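Local coordinates for ficolin-3 (Homo sapiens, PDB 2J5Z), which is a lectin of innate immunity that binds galactose through a trimeric fibrinogen-like recognition domain carrying a calcium ion, at residues W28-L33 with A38-C43; V63-S68 with A74-Q79. All coordinates share one frame; numbering follows the deposited sequence.

Contact 1: W28-L33 with A38-C43; sequences WYHLCL and ALPVFC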
ATOM      1  N   TRP A  28       6.247   4.062  -3.398  1.00 12.99           N
ATOM      2  CA  TRP A  28       7.201   3.160  -4.072  1.00 13.94           C
ATOM      3  C   TRP A  28       7.496   3.613  -5.507  1.00 14.21           C
ATOM      4  O   TRP A  28       6.582   3.856  -6.309  1.00 14.14           O
ATOM      5  CB  TRP A  28       6.699   1.711  -4.009  1.00 14.80           C
ATOM      6  CG  TRP A  28       6.753   1.207  -2.600  1.00 14.82           C
ATOM      7  CD1 TRP A  28       5.773   1.303  -1.650  1.00 15.46           C
ATOM      8  CD2 TRP A  28       7.878   0.594  -1.958  1.00 15.45           C
ATOM      9  NE1 TRP A  28       6.216   0.773  -0.461  1.00 16.08           N
ATOM     10  CE2 TRP A  28       7.501   0.325  -0.621  1.00 15.91           C
ATOM     11  CE3 TRP A  28       9.153   0.211  -2.393  1.00 13.91           C
ATOM     12  CZ2 TRP A  28       8.368  -0.277   0.293  1.00 14.74           C
ATOM     13  CZ3 TRP A  28      10.012  -0.396  -1.487  1.00 14.23           C
ATOM     14  CH2 TRP A  28       9.612  -0.641  -0.160  1.00 14.78           C
ATOM     15  N   TYR A  29       8.782   3.741  -5.813  1.00 15.16           N
ATOM     16  CA  TYR A  29       9.242   4.192  -7.118  1.00 16.49           C
ATOM     17  C   TYR A  29      10.378   3.288  -7.562  1.00 18.53           C
ATOM     18  O   TYR A  29      11.047   2.703  -6.738  1.00 19.15           O
ATOM     19  CB  TYR A  29       9.800   5.601  -7.033  1.00 15.77           C
ATOM     20  CG  TYR A  29       8.758   6.668  -6.782  1.00 15.71           C
ATOM     21  CD1 TYR A  29       8.172   7.345  -7.836  1.00 15.52           C
ATOM     22  CD2 TYR A  29       8.366   6.986  -5.488  1.00 15.47           C
ATOM     23  CE1 TYR A  29       7.215   8.331  -7.614  1.00 15.96           C
ATOM     24  CE2 TYR A  29       7.415   7.961  -5.252  1.00 14.98           C
ATOM     25  CZ  TYR A  29       6.846   8.626  -6.324  1.00 16.25           C
ATOM     26  OH  TYR A  29       5.893   9.589  -6.102  1.00 17.01           O
ATOM     27  N   HIS A  30      10.627   3.218  -8.860  1.00 21.28           N
ATOM     28  CA  HIS A  30      11.805   2.486  -9.336  1.00 23.46           C
ATOM     29  C   HIS A  30      13.000   3.405  -9.565  1.00 23.72           C
ATOM     30  O   HIS A  30      12.862   4.480 -10.165  1.00 24.63           O
ATOM     31  CB  HIS A  30      11.457   1.705 -10.591  1.00 25.74           C
ATOM     32  CG  HIS A  30      10.615   0.501 -10.318  1.00 28.46           C
ATOM     33  ND1 HIS A  30      11.111  -0.782 -10.380  1.00 31.04           N
ATOM     34  CD2 HIS A  30       9.320   0.388  -9.941  1.00 29.54           C
ATOM     35  CE1 HIS A  30      10.151  -1.637 -10.078  1.00 30.88           C
ATOM     36  NE2 HIS A  30       9.054  -0.952  -9.804  1.00 30.69           N
ATOM     37  N   LEU A  31      14.159   3.006  -9.051  1.00 23.11           N
ATOM     38  CA  LEU A  31      15.405   3.698  -9.353  1.00 24.10           C
ATOM     39  C   LEU A  31      16.152   2.830 -10.349  1.00 24.80           C
ATOM     40  O   LEU A  31      15.955   1.623 -10.382  1.00 23.61           O
ATOM     41  CB  LEU A  31      16.288   3.852  -8.114  1.00 24.75           C
ATOM     42  CG  LEU A  31      15.776   4.534  -6.852  1.00 25.71           C
ATOM     43  CD1 LEU A  31      16.921   4.761  -5.875  1.00 25.09           C
ATOM     44  CD2 LEU A  31      15.096   5.851  -7.201  1.00 25.08           C
ATOM     45  N   CYS A  32      16.989   3.449 -11.168  1.00 25.57           N
ATOM     46  CA  CYS A  32      17.871   2.691 -12.048  1.00 26.83           C
ATOM     47  C   CYS A  32      19.250   2.733 -11.409  1.00 25.36           C
ATOM     48  O   CYS A  32      19.877   3.788 -11.327  1.00 24.61           O
ATOM     49  CB  CYS A  32      17.891   3.275 -13.466  1.00 29.14           C
ATOM     50  SG  CYS A  32      18.592   2.145 -14.737  1.00 33.98           S
ATOM     51  N   LEU A  33      19.691   1.582 -10.910  1.00 24.37           N
ATOM     52  CA  LEU A  33      20.994   1.460 -10.267  1.00 23.29           C
ATOM     53  C   LEU A  33      22.136   1.622 -11.264  1.00 22.90           C
ATOM     54  O   LEU A  33      21.962   1.380 -12.461  1.00 22.41           O
ATOM     55  CB  LEU A  33      21.114   0.101  -9.581  1.00 23.25           C
ATOM     56  CG  LEU A  33      20.123  -0.175  -8.445  1.00 23.61           C
ATOM     57  CD1 LEU A  33      20.261  -1.603  -7.990  1.00 23.30           C
ATOM     58  CD2 LEU A  33      20.392   0.773  -7.298  1.00 24.00           C
ATOM     59  N   ALA A  38      16.844  -2.210 -12.280  1.00 20.95           N
ATOM     60  CA  ALA A  38      15.777  -1.422 -11.658  1.00 20.75           C
ATOM     61  C   ALA A  38      15.514  -1.934 -10.259  1.00 20.32           C
ATOM     62  O   ALA A  38      15.475  -3.139 -10.024  1.00 19.82           O
ATOM     63  CB  ALA A  38      14.503  -1.478 -12.485  1.00 22.56           C
ATOM     64  N   LEU A  39      15.310  -1.011  -9.326  1.00 19.12           N
ATOM     65  CA  LEU A  39      15.091  -1.389  -7.938  1.00 18.56           C
ATOM     66  C   LEU A  39      13.907  -0.600  -7.397  1.00 17.45           C
ATOM     67  O   LEU A  39      13.936   0.616  -7.458  1.00 17.73           O
ATOM     68  CB  LEU A  39      16.334  -1.027  -7.122  1.00 18.24           C
ATOM     69  CG  LEU A  39      16.285  -1.246  -5.604  1.00 19.49           C
ATOM     70  CD1 LEU A  39      16.161  -2.706  -5.272  1.00 19.85           C
ATOM     71  CD2 LEU A  39      17.492  -0.624  -4.902  1.00 20.64           C
ATOM     72  N   PRO A  40      12.862  -1.287  -6.895  1.00 16.99           N
ATOM     73  CA  PRO A  40      11.792  -0.555  -6.200  1.00 16.13           C
ATOM     74  C   PRO A  40      12.296  -0.051  -4.851  1.00 15.28           C
ATOM     75  O   PRO A  40      12.939  -0.798  -4.108  1.00 14.19           O
ATOM     76  CB  PRO A  40      10.709  -1.625  -5.978  1.00 16.82           C
ATOM     77  CG  PRO A  40      11.125  -2.793  -6.839  1.00 16.61           C
ATOM     78  CD  PRO A  40      12.599  -2.733  -6.915  1.00 17.40           C
ATOM     79  N   VAL A  41      11.990   1.205  -4.531  1.00 14.10           N
ATOM     80  CA  VAL A  41      12.394   1.799  -3.260  1.00 13.22           C
ATOM     81  C   VAL A  41      11.273   2.706  -2.793  1.00 13.09           C
ATOM     82  O   VAL A  41      10.490   3.194  -3.612  1.00 14.29           O
ATOM     83  CB  VAL A  41      13.659   2.698  -3.401  1.00 14.03           C
ATOM     84  CG1 VAL A  41      14.850   1.889  -3.936  1.00 15.00           C
ATOM     85  CG2 VAL A  41      13.348   3.871  -4.299  1.00 14.07           C
ATOM     86  N   PHE A  42      11.206   2.927  -1.484  1.00 12.84           N
ATOM     87  CA  PHE A  42      10.246   3.876  -0.917  1.00 12.45           C
ATOM     88  C   PHE A  42      10.878   5.238  -0.791  1.00 12.48           C
ATOM     89  O   PHE A  42      11.888   5.392  -0.094  1.00 13.84           O
ATOM     90  CB  PHE A  42       9.743   3.418   0.451  1.00 12.37           C
ATOM     91  CG  PHE A  42       8.624   4.267   0.978  1.00 13.36           C
ATOM     92  CD1 PHE A  42       7.301   3.950   0.680  1.00 13.79           C
ATOM     93  CD2 PHE A  42       8.890   5.393   1.738  1.00 13.87           C
ATOM     94  CE1 PHE A  42       6.261   4.735   1.143  1.00 13.07           C
ATOM     95  CE2 PHE A  42       7.841   6.197   2.205  1.00 14.30           C
ATOM     96  CZ  PHE A  42       6.528   5.852   1.905  1.00 14.60           C
ATOM     97  N   CYS A  43      10.301   6.223  -1.482  1.00 13.15           N
ATOM     98  CA  CYS A  43      10.782   7.603  -1.393  1.00 13.20           C
ATOM     99  C   CYS A  43       9.863   8.388  -0.478  1.00 14.80           C
ATOM    100  O   CYS A  43       8.644   8.388  -0.680  1.00 14.47           O
ATOM    101  CB  CYS A  43      10.765   8.269  -2.757  1.00 14.97           C
ATOM    102  SG  CYS A  43      11.931   7.584  -3.955  1.00 16.94           S
TER
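Trp28 and Phe42 meet at one end of an antiparallel beta hairpin, whose strands 28-32 and 38-43 belong to the fibrinogen-like domain. Four backbone hydrogen bonds zip the strands together. Tyr29 pairs with Val41 and Leu31 with Leu39, each in both directions; Tyr29 N to Val41 O measures 2.8 Å and is nearly straight at 170°.

Packing is tight on the buried face of Tyr29, Leu31, Leu39 and Val41. Leu31 and Val41 cross at about a right angle, with Leu31 CG 3.6 Å from Val41 CG2. Leu33 CD2 reaches Leu39 CD2 at 4.0 Å. Leu18 of helix 15-20 and Leu93 of helix 87-94 cover Leu31. Cys43 CB lies obliquely, 3.9 Å from Tyr29 CD2, and the Cys43 sulfur is tied to Cys15 by a disulfide.

On the other face only the end at Ala38 and His30, both exposed, is loose. There Pro40, through CA and CB, lies over one face of the His30 ring. The Trp28 end is tight again, and Leu25 of the third subunit packs on it. With CG anti to the carbonyl carbon (chi1 -69°) and the ring turned by chi2, the indole lies over the backbone of Val41 and Phe42; Trp28 CE3 is 3.3 Å from Val41 C. Phe42 turns its ring edge to the indole face, a T-shaped pair with planes at 73°. Phe42 CB makes a CH-pi contact 3.9 Å from the centroid of the Trp28 six-membered ring.

Contact 2: V63-S68 with A74-Q79; sequences VDFFRS and AGFGNQ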
ATOM      1  N   VAL A  63       6.818  -8.535  10.342  1.00 18.09           N
ATOM      2  CA  VAL A  63       7.890  -9.192   9.607  1.00 18.19           C
ATOM      3  C   VAL A  63       9.017  -9.659  10.533  1.00 18.09           C
ATOM      4  O   VAL A  63       9.429  -8.926  11.429  1.00 17.62           O
ATOM      5  CB  VAL A  63       8.489  -8.231   8.554  1.00 17.32           C
ATOM      6  CG1 VAL A  63       9.723  -8.847   7.893  1.00 18.01           C
ATOM      7  CG2 VAL A  63       7.449  -7.874   7.508  1.00 16.98           C
ATOM      8  N   ASP A  64       9.531 -10.863  10.294  1.00 17.94           N
ATOM      9  CA  ASP A  64      10.611 -11.418  11.118  1.00 19.36           C
ATOM     10  C   ASP A  64      11.946 -10.834  10.666  1.00 19.25           C
ATOM     11  O   ASP A  64      12.315 -10.943   9.490  1.00 19.41           O
ATOM     12  CB  ASP A  64      10.620 -12.940  10.977  1.00 20.36           C
ATOM     13  CG  ASP A  64      11.594 -13.634  11.917  1.00 22.38           C
ATOM     14  OD1 ASP A  64      12.345 -12.961  12.653  1.00 23.00           O
ATOM     15  OD2 ASP A  64      11.617 -14.888  11.888  1.00 24.56           O
ATOM     16  N   PHE A  65      12.655 -10.183  11.583  1.00 18.83           N
ATOM     17  CA  PHE A  65      13.940  -9.578  11.229  1.00 18.48           C
ATOM     18  C   PHE A  65      15.127 -10.452  11.661  1.00 19.59           C
ATOM     19  O   PHE A  65      16.277 -10.117  11.389  1.00 19.10           O
ATOM     20  CB  PHE A  65      14.063  -8.137  11.780  1.00 17.59           C
ATOM     21  CG  PHE A  65      13.511  -7.079  10.849  1.00 16.82           C
ATOM     22  CD1 PHE A  65      12.153  -7.021  10.579  1.00 15.66           C
ATOM     23  CD2 PHE A  65      14.354  -6.143  10.237  1.00 14.61           C
ATOM     24  CE1 PHE A  65      11.634  -6.065   9.720  1.00 15.96           C
ATOM     25  CE2 PHE A  65      13.835  -5.172   9.370  1.00 15.87           C
ATOM     26  CZ  PHE A  65      12.476  -5.125   9.119  1.00 15.98           C
ATOM     27  N   PHE A  66      14.853 -11.578  12.321  1.00 19.35           N
ATOM     28  CA  PHE A  66      15.944 -12.476  12.702  1.00 20.60           C
ATOM     29  C   PHE A  66      16.305 -13.360  11.506  1.00 20.80           C
ATOM     30  O   PHE A  66      15.934 -14.538  11.441  1.00 21.22           O
ATOM     31  CB  PHE A  66      15.591 -13.315  13.945  1.00 21.35           C
ATOM     32  CG  PHE A  66      16.762 -14.069  14.518  1.00 22.69           C
ATOM     33  CD1 PHE A  66      17.926 -13.399  14.868  1.00 23.44           C
ATOM     34  CD2 PHE A  66      16.703 -15.446  14.712  1.00 23.89           C
ATOM     35  CE1 PHE A  66      19.010 -14.092  15.396  1.00 24.38           C
ATOM     36  CE2 PHE A  66      17.781 -16.141  15.235  1.00 24.05           C
ATOM     37  CZ  PHE A  66      18.933 -15.466  15.578  1.00 23.76           C
ATOM     38  N   ARG A  67      17.011 -12.778  10.543  1.00 20.33           N
ATOM     39  CA  ARG A  67      17.267 -13.449   9.281  1.00 21.12           C
ATOM     40  C   ARG A  67      18.744 -13.592   8.971  1.00 21.04           C
ATOM     41  O   ARG A  67      19.600 -12.959   9.601  1.00 21.36           O
ATOM     42  CB  ARG A  67      16.593 -12.695   8.133  1.00 22.00           C
ATOM     43  CG  ARG A  67      15.139 -12.369   8.365  1.00 24.73           C
ATOM     44  CD  ARG A  67      14.214 -13.418   7.770  1.00 28.70           C
ATOM     45  NE  ARG A  67      12.856 -12.887   7.724  1.00 31.69           N
ATOM     46  CZ  ARG A  67      12.152 -12.662   6.622  1.00 31.49           C
ATOM     47  NH1 ARG A  67      12.644 -12.955   5.417  1.00 31.92           N
ATOM     48  NH2 ARG A  67      10.925 -12.168   6.739  1.00 31.68           N
ATOM     49  N   SER A  68      19.019 -14.399   7.956  1.00 19.34           N
ATOM     50  CA  SER A  68      20.351 -14.858   7.637  1.00 19.63           C
ATOM     51  C   SER A  68      21.101 -13.854   6.789  1.00 18.16           C
ATOM     52  O   SER A  68      20.521 -12.881   6.294  1.00 16.88           O
ATOM     53  CB  SER A  68      20.253 -16.148   6.848  1.00 19.71           C
ATOM     54  OG  SER A  68      19.639 -15.877   5.601  1.00 21.22           O
ATOM     55  N   ALA A  74      20.149  -9.637   0.211  1.00 13.41           N
ATOM     56  CA  ALA A  74      19.215  -9.462  -0.895  1.00 13.56           C
ATOM     57  C   ALA A  74      18.057  -8.533  -0.546  1.00 13.40           C
ATOM     58  O   ALA A  74      17.400  -7.992  -1.432  1.00 12.75           O
ATOM     59  CB  ALA A  74      18.661 -10.831  -1.294  1.00 14.56           C
ATOM     60  N   GLY A  75      17.794  -8.380   0.743  1.00 12.58           N
ATOM     61  CA  GLY A  75      16.631  -7.624   1.211  1.00 12.29           C
ATOM     62  C   GLY A  75      15.437  -8.529   1.480  1.00 12.47           C
ATOM     63  O   GLY A  75      15.358  -9.637   0.935  1.00 11.44           O
ATOM     64  N   PHE A  76      14.510  -8.064   2.318  1.00 12.50           N
ATOM     65  CA  PHE A  76      13.318  -8.850   2.660  1.00 13.15           C
ATOM     66  C   PHE A  76      12.217  -7.991   3.283  1.00 14.06           C
ATOM     67  O   PHE A  76      12.462  -6.855   3.716  1.00 14.68           O
ATOM     68  CB  PHE A  76      13.683  -9.971   3.639  1.00 13.70           C
ATOM     69  CG  PHE A  76      14.190  -9.467   4.956  1.00 13.44           C
ATOM     70  CD1 PHE A  76      13.303  -9.090   5.959  1.00 13.03           C
ATOM     71  CD2 PHE A  76      15.555  -9.352   5.184  1.00 11.78           C
ATOM     72  CE1 PHE A  76      13.780  -8.609   7.186  1.00 13.63           C
ATOM     73  CE2 PHE A  76      16.035  -8.860   6.396  1.00 12.00           C
ATOM     74  CZ  PHE A  76      15.152  -8.492   7.390  1.00 13.05           C
ATOM     75  N   GLY A  77      10.998  -8.531   3.351  1.00 14.06           N
ATOM     76  CA  GLY A  77       9.905  -7.805   3.985  1.00 14.58           C
ATOM     77  C   GLY A  77       8.741  -7.512   3.051  1.00 14.60           C
ATOM     78  O   GLY A  77       8.617  -8.132   1.995  1.00 14.64           O
ATOM     79  N   ASN A  78       7.893  -6.562   3.436  0.50 14.05           N
ATOM     80  CA  ASN A  78       6.681  -6.251   2.675  0.50 15.31           C
ATOM     81  C   ASN A  78       6.581  -4.750   2.401  0.50 15.21           C
ATOM     82  O   ASN A  78       6.686  -3.941   3.327  0.50 14.35           O
ATOM     83  CB  ASN A  78       5.444  -6.742   3.443  0.50 15.38           C
ATOM     84  CG  ASN A  78       4.161  -6.702   2.607  0.50 16.77           C
ATOM     85  OD1 ASN A  78       3.869  -5.716   1.934  0.50 17.05           O
ATOM     86  ND2 ASN A  78       3.387  -7.788   2.658  0.50 15.97           N
ATOM     87  N   GLN A  79       6.389  -4.385   1.131  1.00 15.79           N
ATOM     88  CA  GLN A  79       6.277  -2.970   0.720  1.00 15.94           C
ATOM     89  C   GLN A  79       5.287  -2.158   1.576  1.00 17.20           C
ATOM     90  O   GLN A  79       5.531  -0.989   1.892  1.00 16.92           O
ATOM     91  CB  GLN A  79       5.891  -2.860  -0.759  1.00 16.80           C
ATOM     92  CG  GLN A  79       7.049  -3.244  -1.709  1.00 16.50           C
ATOM     93  CD  GLN A  79       6.709  -3.053  -3.172  1.00 18.31           C
ATOM     94  OE1 GLN A  79       5.750  -2.371  -3.513  1.00 19.74           O
ATOM     95  NE2 GLN A  79       7.492  -3.660  -4.047  1.00 20.38           N
TER
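The Phe76 ring has Arg67 over one face and Val63 and Phe65 at its edge. Arg67 CG lies over the ring face, 4.1 Å from the centroid of the Phe76 ring, a CH-pi contact. Further out the chain bends at chi2 (-94°), which brings the guanidinium back over the same ring. It stacks there with planes 29° apart, and Arg67 NH1 lies 3.6 Å from Phe76 CB. The CE1-CZ edge of Phe76 points onto the face of Phe65, CE1 over its centre, with Phe76 CZ 3.8 Å from Phe65 CD2. This is a T-shaped pair, with ring planes at 73°. Val63 CG1 touches the rim at Phe76 CD1, 4.1 Å away, and also lies 4.0 Å from Gly77 CA.

No hydrogen bond joins the two segments. The contact is a T-shaped aromatic pair with an arginine stacked on it, in the fibrinogen-like domain. It joins the loop 63-68, which leads into helix 69-74, and the short strand 76-77, which follows it. The loop holds its own shape. Asp64 OD1 accepts from Phe66 N at 2.9 Å from above the carboxylate plane, forming an Asx turn, and Phe66 is the centre of an inverse gamma turn.

Arg67 has two further partners. Arg67 NE gives a weak bond of 2.7 Å to Asp64 O. Arg67 NH1 forms a salt bridge with OD1 of Asp46 of the third subunit.

Overall arrangement
From the N terminus, the chain first closes contact 1, a hairpin with a turn of four residues between its segments. Strand 38-44 then pairs with strand 52-58, and the loop that follows opens contact 2. Contact 2 closes after helix 69-74. The two are in series, neither nested nor crossed, with centres about 18 Å apart. Both reach one antiparallel sheet: strand 76-77 joins through 83-84 to 52-58, the neighbour of the hairpin. They also touch directly, by a weak hydrogen bond from Trp28 NE1 to Gln79 O. Across the trimer, Gln79 NE2 bonds weakly to Tyr29 OH of the third subunit, a hydroxyl that also hydrogen-bonds to Leu25 O of its own chain.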